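Local coordinates for protein putative dimetal phosphatase (Danio rerio, PDB 2NXF) that probably hydrolyses ADP-ribose, CDP-choline and related CDP-alcohols at a dinuclear metal centre, as a monomeric calcineurin-like phosphoesterase, at residues A[41-44]-A[45-49]; A[164-167]-A[168-172]; A[242-245]-A[246-249]. All blocks are in the same frame, centred on the assembly; numbering follows the deposited sequence. Where two conformers were deposited one is given.

Interaction 1: residues A[41-44]-A[45-49]; sequences RDAV and LQWRR
A43 and W47 meet one turn apart on helix 35-49, which in this calcineurin-like phosphoesterase fold packs on the mixed sheet carrying strands 6-11 and 295-301. The CB of A43 sits over the six-membered ring of W47, 4.0 Å from its centroid and 12° off the ring normal, a CH-pi contact made face-on. The same face takes the carbonyl of A43: its O lies 3.2 Å above the indole plane, offset toward the rim, while also accepting the backbone N-H of W47 at 2.8 Å between W47 N and A43 O. With CG of W47 beside its own backbone N (chi1 -70°), the indole folds back over the preceding turn, which explains why both A43 groups are covered by one ring. V44 reaches across the indole at about a right angle, its CG2 4.1 Å from W47 CE3. On another flank of the helix D42 and Q46 form a side-chain hydrogen bond, Q46 NE2 to D42 OD2 at 2.8 Å, with an N-H...O angle of 152°. The oxygen is met on its syn side, and the carboxylate stands steeply to the amide. R48 swings its aliphatic part past V44, CG lying 3.2 Å from V44 O and CD 4.2 Å from V44 CG1.

Further out, strands 295-301 and 305-312 and the residue leading into the first supply the partners. D42 OD2 is shared: it is also hydrogen-bonded to H294 NE2, its strongest polar partner. Q46 OE1 bonds to NH2 of R311, which holds both ends of the Q46 amide. W47 meets F296 nearly ring-perpendicular and touches I11 and T298, and its NE1, carried inward with the indole, donates to the backbone O of A297.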
ATOM      1  N   ARG A  41       9.833 -15.443  -1.872  0.50 23.36           N
ATOM      2  CA  ARG A  41      10.186 -16.705  -1.210  0.50 23.67           C
ATOM      3  C   ARG A  41      11.300 -16.500  -0.185  0.50 23.65           C
ATOM      4  O   ARG A  41      11.239 -17.027   0.929  0.50 23.24           O
ATOM      5  CB  ARG A  41      10.619 -17.742  -2.251  0.50 23.49           C
ATOM      6  CG  ARG A  41      10.945 -19.141  -1.701  0.50 24.12           C
ATOM      7  CD  ARG A  41      11.213 -20.110  -2.852  0.50 25.14           C
ATOM      8  NE  ARG A  41      10.305 -19.847  -3.972  0.50 29.46           N
ATOM      9  CZ  ARG A  41      10.683 -19.446  -5.184  0.50 30.45           C
ATOM     10  NH1 ARG A  41      11.970 -19.283  -5.472  0.50 31.48           N
ATOM     11  NH2 ARG A  41       9.764 -19.216  -6.113  0.50 31.16           N
ATOM     12  N   ASP A  42      12.313 -15.722  -0.565  1.00 23.62           N
ATOM     13  CA  ASP A  42      13.431 -15.437   0.340  1.00 23.84           C
ATOM     14  C   ASP A  42      13.015 -14.562   1.535  1.00 24.04           C
ATOM     15  O   ASP A  42      13.454 -14.814   2.676  1.00 24.05           O
ATOM     16  CB  ASP A  42      14.605 -14.796  -0.384  1.00 24.84           C
ATOM     17  CG  ASP A  42      15.758 -14.515   0.562  1.00 26.03           C
ATOM     18  OD1 ASP A  42      16.504 -15.467   0.903  1.00 26.98           O
ATOM     19  OD2 ASP A  42      15.852 -13.356   1.020  1.00 31.10           O
ATOM     20  N   ALA A  43      12.168 -13.559   1.275  1.00 23.41           N
ATOM     21  CA  ALA A  43      11.641 -12.715   2.365  1.00 23.91           C
ATOM     22  C   ALA A  43      10.914 -13.602   3.391  1.00 23.98           C
ATOM     23  O   ALA A  43      11.129 -13.492   4.608  1.00 23.51           O
ATOM     24  CB  ALA A  43      10.702 -11.655   1.819  1.00 24.50           C
ATOM     25  N   VAL A  44      10.075 -14.499   2.873  1.00 24.07           N
ATOM     26  CA  VAL A  44       9.308 -15.432   3.715  1.00 24.31           C
ATOM     27  C   VAL A  44      10.220 -16.316   4.550  1.00 23.99           C
ATOM     28  O   VAL A  44      10.008 -16.479   5.764  1.00 24.34           O
ATOM     29  CB  VAL A  44       8.300 -16.263   2.867  1.00 24.62           C
ATOM     30  CG1 VAL A  44       7.750 -17.483   3.665  1.00 23.84           C
ATOM     31  CG2 VAL A  44       7.191 -15.382   2.401  1.00 25.61           C
ATOM     32  N   LEU A  45      11.264 -16.864   3.923  1.00 23.59           N
ATOM     33  CA  LEU A  45      12.277 -17.624   4.658  1.00 24.35           C
ATOM     34  C   LEU A  45      12.861 -16.814   5.826  1.00 24.03           C
ATOM     35  O   LEU A  45      12.966 -17.321   6.952  1.00 23.44           O
ATOM     36  CB  LEU A  45      13.383 -18.063   3.694  1.00 24.39           C
ATOM     37  CG  LEU A  45      14.505 -18.943   4.208  1.00 26.74           C
ATOM     38  CD1 LEU A  45      13.952 -20.139   4.962  1.00 29.64           C
ATOM     39  CD2 LEU A  45      15.356 -19.413   3.018  1.00 26.06           C
ATOM     40  N   GLN A  46      13.217 -15.556   5.559  1.00 24.00           N
ATOM     41  CA  GLN A  46      13.785 -14.679   6.589  1.00 24.58           C
ATOM     42  C   GLN A  46      12.775 -14.365   7.705  1.00 23.97           C
ATOM     43  O   GLN A  46      13.121 -14.452   8.887  1.00 23.84           O
ATOM     44  CB  GLN A  46      14.388 -13.406   5.976  1.00 24.58           C
ATOM     45  CG  GLN A  46      15.549 -13.712   5.012  1.00 25.91           C
ATOM     46  CD  GLN A  46      16.445 -12.503   4.721  1.00 27.99           C
ATOM     47  OE1 GLN A  46      16.816 -11.742   5.632  1.00 29.97           O
ATOM     48  NE2 GLN A  46      16.817 -12.335   3.446  1.00 29.84           N
ATOM     49  N   TRP A  47      11.530 -14.076   7.336  1.00 23.13           N
ATOM     50  CA  TRP A  47      10.477 -13.774   8.320  1.00 23.17           C
ATOM     51  C   TRP A  47      10.181 -14.977   9.202  1.00 24.03           C
ATOM     52  O   TRP A  47       9.867 -14.824  10.384  1.00 24.36           O
ATOM     53  CB  TRP A  47       9.195 -13.340   7.624  1.00 23.32           C
ATOM     54  CG  TRP A  47       9.283 -11.993   6.967  1.00 22.46           C
ATOM     55  CD1 TRP A  47      10.031 -10.920   7.368  1.00 22.80           C
ATOM     56  CD2 TRP A  47       8.564 -11.575   5.799  1.00 22.56           C
ATOM     57  NE1 TRP A  47       9.822  -9.852   6.506  1.00 22.80           N
ATOM     58  CE2 TRP A  47       8.923 -10.236   5.540  1.00 22.22           C
ATOM     59  CE3 TRP A  47       7.660 -12.216   4.929  1.00 22.74           C
ATOM     60  CZ2 TRP A  47       8.391  -9.514   4.457  1.00 23.46           C
ATOM     61  CZ3 TRP A  47       7.125 -11.484   3.844  1.00 23.50           C
ATOM     62  CH2 TRP A  47       7.505 -10.159   3.625  1.00 23.16           C
ATOM     63  N   ARG A  48      10.284 -16.175   8.630  1.00 24.05           N
ATOM     64  CA  ARG A  48      10.110 -17.402   9.408  1.00 25.18           C
ATOM     65  C   ARG A  48      11.186 -17.524  10.479  1.00 24.93           C
ATOM     66  O   ARG A  48      10.883 -17.819  11.637  1.00 24.89           O
ATOM     67  CB  ARG A  48      10.120 -18.637   8.499  1.00 25.32           C
ATOM     68  CG  ARG A  48       8.840 -18.810   7.693  1.00 26.62           C
ATOM     69  CD  ARG A  48       8.914 -20.023   6.749  1.00 27.81           C
ATOM     70  NE  ARG A  48       9.195 -21.285   7.433  1.00 33.80           N
ATOM     71  CZ  ARG A  48       8.330 -21.954   8.199  1.00 37.79           C
ATOM     72  NH1 ARG A  48       7.099 -21.494   8.407  1.00 40.07           N
ATOM     73  NH2 ARG A  48       8.699 -23.097   8.759  1.00 38.85           N
ATOM     74  N   ARG A  49      12.440 -17.275  10.102  1.00 24.88           N
ATOM     75  CA  ARG A  49      13.563 -17.346  11.060  1.00 24.73           C
ATOM     76  C   ARG A  49      13.391 -16.347  12.203  1.00 24.36           C
ATOM     77  O   ARG A  49      13.728 -16.619  13.369  1.00 23.04           O
ATOM     78  CB  ARG A  49      14.888 -17.055  10.351  1.00 25.92           C
ATOM     79  CG  ARG A  49      15.476 -18.202   9.556  1.00 27.61           C
ATOM     80  CD  ARG A  49      16.897 -17.828   9.126  1.00 31.62           C
ATOM     81  NE  ARG A  49      17.368 -18.658   8.018  1.00 36.76           N
ATOM     82  CZ  ARG A  49      17.379 -18.285   6.739  1.00 38.68           C
ATOM     83  NH1 ARG A  49      16.967 -17.076   6.374  1.00 40.24           N
ATOM     84  NH2 ARG A  49      17.822 -19.128   5.816  1.00 41.23           N
TER

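Interaction 2: residues A[164-167]-A[168-172]; sequences HTHS and WRILT
R169 reaches back one turn along T165, and its whole length can be traced over that residue. CB rests between two carbonyls, 3.5 Å from the O atoms of both T165 and H166. CG comes closer to T165 O, at 3.2 Å, and CD then moves off toward the threonine methyl. From CG to NE the chain is extended, running side by side with T165 in the same direction, and the guanidinium is laid over CG2 of T165: the methyl lies 3.5 Å from the plane, over its centre. T165 can offer a carbon here because its CG2 is anti to the backbone N, while OG1 turns the other way and bonds to the backbone O of S161. At the tip R169 NH1 donates to a water 3.2 Å from it. That water sits in the H166 imidazole plane, at the ring's edge, and takes a weak bond from ND1.

Both pairs, T165 with R169 and H166 with I170, are i to i+4 contacts on one flank of helix 162-174, whose S167 touches L152. I170 sets its CD1 over one imidazole face of H166, a CH-pi contact 3.8 Å from the ring centroid and 26° off its normal. A zinc ion lies about 2 Å from the nearest atom of the H166 side chain, a distance consistent with coordination; it is separate from the dinuclear centre. Farther along, W168 O is gripped by two donors from opposite faces of its carbonyl plane: the N-H of T172 and the hydroxyl of T172, whose OG1 is 2.7 Å away.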
ATOM      1  N   HIS A 164     -18.038   5.787  -8.927  1.00 25.65           N
ATOM      2  CA  HIS A 164     -17.266   5.838 -10.180  1.00 24.87           C
ATOM      3  C   HIS A 164     -17.477   7.177 -10.892  1.00 24.92           C
ATOM      4  O   HIS A 164     -16.522   7.782 -11.391  1.00 24.24           O
ATOM      5  CB  HIS A 164     -17.657   4.696 -11.116  1.00 24.86           C
ATOM      6  CG  HIS A 164     -16.858   4.657 -12.380  1.00 25.40           C
ATOM      7  ND1 HIS A 164     -17.148   5.456 -13.465  1.00 25.01           N
ATOM      8  CD2 HIS A 164     -15.778   3.917 -12.732  1.00 24.51           C
ATOM      9  CE1 HIS A 164     -16.276   5.215 -14.429  1.00 25.13           C
ATOM     10  NE2 HIS A 164     -15.439   4.283 -14.014  1.00 25.51           N
ATOM     11  N   THR A 165     -18.732   7.619 -10.946  1.00 23.49           N
ATOM     12  CA  THR A 165     -19.077   8.883 -11.614  1.00 23.95           C
ATOM     13  C   THR A 165     -18.382  10.051 -10.900  1.00 23.98           C
ATOM     14  O   THR A 165     -17.773  10.909 -11.543  1.00 24.21           O
ATOM     15  CB  THR A 165     -20.605   9.092 -11.654  1.00 23.93           C
ATOM     16  OG1 THR A 165     -21.216   7.987 -12.334  1.00 24.79           O
ATOM     17  CG2 THR A 165     -20.961  10.370 -12.404  1.00 24.61           C
ATOM     18  N   HIS A 166     -18.459  10.067  -9.571  1.00 23.61           N
ATOM     19  CA  HIS A 166     -17.779  11.088  -8.778  1.00 24.62           C
ATOM     20  C   HIS A 166     -16.281  11.117  -9.077  1.00 24.17           C
ATOM     21  O   HIS A 166     -15.703  12.173  -9.331  1.00 24.05           O
ATOM     22  CB  HIS A 166     -18.002  10.830  -7.286  1.00 25.43           C
ATOM     23  CG  HIS A 166     -17.412  11.882  -6.399  1.00 28.46           C
ATOM     24  ND1 HIS A 166     -17.692  13.223  -6.551  1.00 33.05           N
ATOM     25  CD2 HIS A 166     -16.569  11.789  -5.343  1.00 31.98           C
ATOM     26  CE1 HIS A 166     -17.044  13.911  -5.628  1.00 33.57           C
ATOM     27  NE2 HIS A 166     -16.360  13.066  -4.879  1.00 33.74           N
ATOM     28  N   SER A 167     -15.662   9.936  -9.040  1.00 23.77           N
ATOM     29  CA  SER A 167     -14.224   9.763  -9.290  1.00 23.81           C
ATOM     30  C   SER A 167     -13.821  10.176 -10.709  1.00 23.98           C
ATOM     31  O   SER A 167     -12.781  10.808 -10.910  1.00 23.64           O
ATOM     32  CB  SER A 167     -13.852   8.308  -9.044  1.00 23.79           C
ATOM     33  OG  SER A 167     -14.162   7.959  -7.691  1.00 24.54           O
ATOM     34  N   TRP A 168     -14.648   9.824 -11.691  1.00 23.16           N
ATOM     35  CA  TRP A 168     -14.382  10.201 -13.078  1.00 23.86           C
ATOM     36  C   TRP A 168     -14.441  11.725 -13.250  1.00 24.11           C
ATOM     37  O   TRP A 168     -13.639  12.315 -13.979  1.00 24.10           O
ATOM     38  CB  TRP A 168     -15.371   9.499 -14.015  1.00 24.56           C
ATOM     39  CG  TRP A 168     -15.148   9.811 -15.471  1.00 25.60           C
ATOM     40  CD1 TRP A 168     -14.359   9.121 -16.360  1.00 26.81           C
ATOM     41  CD2 TRP A 168     -15.694  10.917 -16.189  1.00 25.38           C
ATOM     42  NE1 TRP A 168     -14.403   9.733 -17.596  1.00 27.27           N
ATOM     43  CE2 TRP A 168     -15.209  10.837 -17.518  1.00 26.27           C
ATOM     44  CE3 TRP A 168     -16.551  11.972 -15.841  1.00 25.41           C
ATOM     45  CZ2 TRP A 168     -15.551  11.775 -18.501  1.00 25.98           C
ATOM     46  CZ3 TRP A 168     -16.902  12.910 -16.828  1.00 26.22           C
ATOM     47  CH2 TRP A 168     -16.394  12.802 -18.139  1.00 26.58           C
ATOM     48  N   ARG A 169     -15.400  12.357 -12.577  1.00 23.93           N
ATOM     49  CA  ARG A 169     -15.511  13.822 -12.608  1.00 24.81           C
ATOM     50  C   ARG A 169     -14.273  14.506 -11.995  1.00 25.45           C
ATOM     51  O   ARG A 169     -13.769  15.488 -12.552  1.00 25.78           O
ATOM     52  CB  ARG A 169     -16.790  14.252 -11.900  1.00 24.57           C
ATOM     53  CG  ARG A 169     -18.009  13.925 -12.730  1.00 24.82           C
ATOM     54  CD  ARG A 169     -19.320  14.199 -12.018  1.00 26.15           C
ATOM     55  NE  ARG A 169     -20.430  13.905 -12.917  1.00 29.43           N
ATOM     56  CZ  ARG A 169     -21.715  13.882 -12.567  1.00 31.18           C
ATOM     57  NH1 ARG A 169     -22.074  14.146 -11.318  1.00 32.41           N
ATOM     58  NH2 ARG A 169     -22.648  13.596 -13.475  1.00 32.90           N
ATOM     59  N   ILE A 170     -13.808  13.996 -10.853  1.00 25.50           N
ATOM     60  CA  ILE A 170     -12.601  14.520 -10.194  1.00 26.64           C
ATOM     61  C   ILE A 170     -11.389  14.348 -11.119  1.00 25.87           C
ATOM     62  O   ILE A 170     -10.665  15.307 -11.389  1.00 25.65           O
ATOM     63  CB  ILE A 170     -12.304  13.804  -8.847  1.00 26.93           C
ATOM     64  CG1 ILE A 170     -13.410  14.061  -7.808  1.00 28.21           C
ATOM     65  CG2 ILE A 170     -10.879  14.170  -8.314  1.00 28.89           C
ATOM     66  CD1 ILE A 170     -13.304  13.094  -6.578  1.00 28.58           C
ATOM     67  N   LEU A 171     -11.197  13.134 -11.622  1.00 24.46           N
ATOM     68  CA  LEU A 171     -10.053  12.837 -12.487  1.00 24.52           C
ATOM     69  C   LEU A 171     -10.044  13.702 -13.753  1.00 25.33           C
ATOM     70  O   LEU A 171      -9.008  14.280 -14.111  1.00 26.03           O
ATOM     71  CB  LEU A 171     -10.044  11.364 -12.886  1.00 24.97           C
ATOM     72  CG  LEU A 171      -8.965  10.878 -13.873  1.00 23.31           C
ATOM     73  CD1 LEU A 171      -7.563  11.249 -13.366  1.00 26.26           C
ATOM     74  CD2 LEU A 171      -9.116   9.358 -14.059  1.00 24.69           C
ATOM     75  N   THR A 172     -11.184  13.784 -14.436  1.00 24.05           N
ATOM     76  CA  THR A 172     -11.228  14.498 -15.719  1.00 24.55           C
ATOM     77  C   THR A 172     -11.306  16.022 -15.552  1.00 24.55           C
ATOM     78  O   THR A 172     -11.030  16.772 -16.495  1.00 24.36           O
ATOM     79  CB  THR A 172     -12.328  13.961 -16.663  1.00 25.07           C
ATOM     80  OG1 THR A 172     -13.621  14.119 -16.051  1.00 24.67           O
ATOM     81  CG2 THR A 172     -12.066  12.479 -17.002  1.00 24.39           C
TER
HETATM   82  O   HOH W   1     -20.272  13.953  -8.723  1.00 54.23           O

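Interaction 3: residues A[242-245]-A[246-249]; sequences AWNH and EAVL
The first turn of helix 245-253 is built here, where N244 and H245 meet the residues from E246 to L249. N244 occupies the N-cap position, but its side chain makes no capping bond; its backbone O serves the turn instead, weakly, taking the N-H of A247 at 3.0 Å from A247 N to N244 O and, at longer range, that of V248. The regular helical pattern starts one residue later, with L249 N donating to H245 O at 3.0 Å. That bond is nearly straight (165°) and lies in the carbonyl plane.

H245 packs close to its own backbone, its CG standing between the backbone N and the carbonyl carbon (chi1 70°). This brings one imidazole face over the amide of the next residue, CG being 3.1 Å from E246 N. E246 bends at chi2 to bring its carboxylate back beside the ring, OE2 3.8 Å from H245 CE1, with the two planes 78° apart. ND1 of the histidine bonds to the backbone O of V231, and OE1 of E246 forms a salt bridge with R253.

The helix is the connection of a beta-alpha-beta crossover: strand 222-227 precedes it, strand 258-263 follows, and the two are parallel neighbours in the sheet. Its opening turn rests against helix 203-219, where N244, A247 and V248 all touch L206. N244 lays its amide alongside A247, ND2 3.9 Å from CB, and that nitrogen bonds to the backbone O of F201. L249 comes up at the other side of the turn, its CD1 4.1 Å from H245 ND1 and oblique to the ring, where the two side chains slant past one another.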
ATOM      1  N   ALA A 242      -1.788   9.984  -3.702  1.00 23.47           N
ATOM      2  CA  ALA A 242      -3.263   9.939  -3.703  1.00 22.85           C
ATOM      3  C   ALA A 242      -3.872  11.233  -4.209  1.00 22.99           C
ATOM      4  O   ALA A 242      -3.350  12.329  -3.977  1.00 22.23           O
ATOM      5  CB  ALA A 242      -3.810   9.650  -2.314  1.00 22.26           C
ATOM      6  N   TRP A 243      -4.998  11.108  -4.902  1.00 23.02           N
ATOM      7  CA  TRP A 243      -5.687  12.291  -5.418  1.00 22.56           C
ATOM      8  C   TRP A 243      -5.932  13.385  -4.368  1.00 22.64           C
ATOM      9  O   TRP A 243      -5.661  14.571  -4.614  1.00 22.85           O
ATOM     10  CB  TRP A 243      -7.033  11.908  -6.044  1.00 23.75           C
ATOM     11  CG  TRP A 243      -6.945  11.103  -7.317  1.00 23.42           C
ATOM     12  CD1 TRP A 243      -5.844  10.869  -8.105  1.00 24.77           C
ATOM     13  CD2 TRP A 243      -8.044  10.454  -7.960  1.00 24.08           C
ATOM     14  NE1 TRP A 243      -6.198  10.093  -9.195  1.00 24.58           N
ATOM     15  CE2 TRP A 243      -7.542   9.808  -9.113  1.00 24.88           C
ATOM     16  CE3 TRP A 243      -9.411  10.338  -7.653  1.00 24.38           C
ATOM     17  CZ2 TRP A 243      -8.370   9.078  -9.997  1.00 23.59           C
ATOM     18  CZ3 TRP A 243     -10.226   9.598  -8.515  1.00 24.57           C
ATOM     19  CH2 TRP A 243      -9.705   8.983  -9.672  1.00 23.95           C
ATOM     20  N   ASN A 244      -6.437  12.973  -3.207  1.00 22.96           N
ATOM     21  CA  ASN A 244      -6.713  13.925  -2.136  1.00 23.77           C
ATOM     22  C   ASN A 244      -5.726  13.741  -0.996  1.00 23.37           C
ATOM     23  O   ASN A 244      -6.107  13.721   0.166  1.00 23.86           O
ATOM     24  CB  ASN A 244      -8.190  13.871  -1.672  1.00 23.50           C
ATOM     25  CG  ASN A 244      -8.593  12.511  -1.118  1.00 23.86           C
ATOM     26  OD1 ASN A 244      -8.004  11.486  -1.446  1.00 23.39           O
ATOM     27  ND2 ASN A 244      -9.633  12.507  -0.278  1.00 25.46           N
ATOM     28  N   HIS A 245      -4.443  13.657  -1.347  1.00 23.59           N
ATOM     29  CA  HIS A 245      -3.403  13.398  -0.343  1.00 23.92           C
ATOM     30  C   HIS A 245      -3.424  14.455   0.777  1.00 24.27           C
ATOM     31  O   HIS A 245      -3.194  14.121   1.939  1.00 24.03           O
ATOM     32  CB  HIS A 245      -2.010  13.307  -0.999  1.00 24.15           C
ATOM     33  CG  HIS A 245      -1.498  14.622  -1.517  1.00 25.02           C
ATOM     34  ND1 HIS A 245      -0.521  15.357  -0.875  1.00 27.15           N
ATOM     35  CD2 HIS A 245      -1.857  15.346  -2.601  1.00 26.29           C
ATOM     36  CE1 HIS A 245      -0.293  16.469  -1.551  1.00 27.23           C
ATOM     37  NE2 HIS A 245      -1.092  16.488  -2.601  1.00 28.52           N
ATOM     38  N   GLU A 246      -3.707  15.713   0.442  1.00 24.35           N
ATOM     39  CA  GLU A 246      -3.673  16.781   1.441  1.00 25.16           C
ATOM     40  C   GLU A 246      -4.787  16.598   2.486  1.00 24.94           C
ATOM     41  O   GLU A 246      -4.608  16.936   3.665  1.00 24.18           O
ATOM     42  CB  GLU A 246      -3.745  18.152   0.763  1.00 26.51           C
ATOM     43  CG  GLU A 246      -3.334  19.318   1.641  1.00 32.14           C
ATOM     44  CD  GLU A 246      -1.867  19.261   2.096  1.00 37.24           C
ATOM     45  OE1 GLU A 246      -1.605  19.572   3.275  1.00 41.06           O
ATOM     46  OE2 GLU A 246      -0.981  18.915   1.291  1.00 38.89           O
ATOM     47  N   ALA A 247      -5.916  16.040   2.052  1.00 24.33           N
ATOM     48  CA  ALA A 247      -7.026  15.741   2.968  1.00 24.61           C
ATOM     49  C   ALA A 247      -6.593  14.708   4.001  1.00 24.83           C
ATOM     50  O   ALA A 247      -6.951  14.806   5.183  1.00 24.82           O
ATOM     51  CB  ALA A 247      -8.249  15.254   2.189  1.00 25.45           C
ATOM     52  N   VAL A 248      -5.783  13.747   3.561  1.00 23.51           N
ATOM     53  CA  VAL A 248      -5.234  12.729   4.475  1.00 24.23           C
ATOM     54  C   VAL A 248      -4.249  13.370   5.447  1.00 23.87           C
ATOM     55  O   VAL A 248      -4.320  13.128   6.658  1.00 23.93           O
ATOM     56  CB  VAL A 248      -4.560  11.568   3.732  1.00 24.27           C
ATOM     57  CG1 VAL A 248      -4.115  10.481   4.739  1.00 24.76           C
ATOM     58  CG2 VAL A 248      -5.538  10.938   2.746  1.00 25.11           C
ATOM     59  N   LEU A 249      -3.337  14.185   4.916  1.00 23.73           N
ATOM     60  CA  LEU A 249      -2.347  14.866   5.775  1.00 23.11           C
ATOM     61  C   LEU A 249      -3.037  15.699   6.839  1.00 23.38           C
ATOM     62  O   LEU A 249      -2.604  15.724   7.990  1.00 24.17           O
ATOM     63  CB  LEU A 249      -1.394  15.738   4.958  1.00 24.01           C
ATOM     64  CG  LEU A 249      -0.491  14.958   4.002  1.00 23.96           C
ATOM     65  CD1 LEU A 249       0.262  15.924   3.100  1.00 25.14           C
ATOM     66  CD2 LEU A 249       0.469  14.056   4.795  1.00 26.68           C
TER

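How the interactions relate
All three are local, within one turn or so of a helix, but in different places. Interaction 1 lies across the chain's centre, about 41 Å from interaction 2 and 34 Å from interaction 3, centre to centre, and sets a buried indole against one sheet, with a carboxylate-amide pair on another flank. Interaction 2 is the more solvent-facing of the neighbouring pair, with a guanidinium, a water and a zinc ion; interaction 3 is a helix start nearer the chain's centre, where buried H245 relies on a backbone carbonyl. Interactions 2 and 3 are joined: W243, just before the N-cap, packs its ring on S167, I170 and L171, tying helix 162-174 to the loop entering helix 245-253.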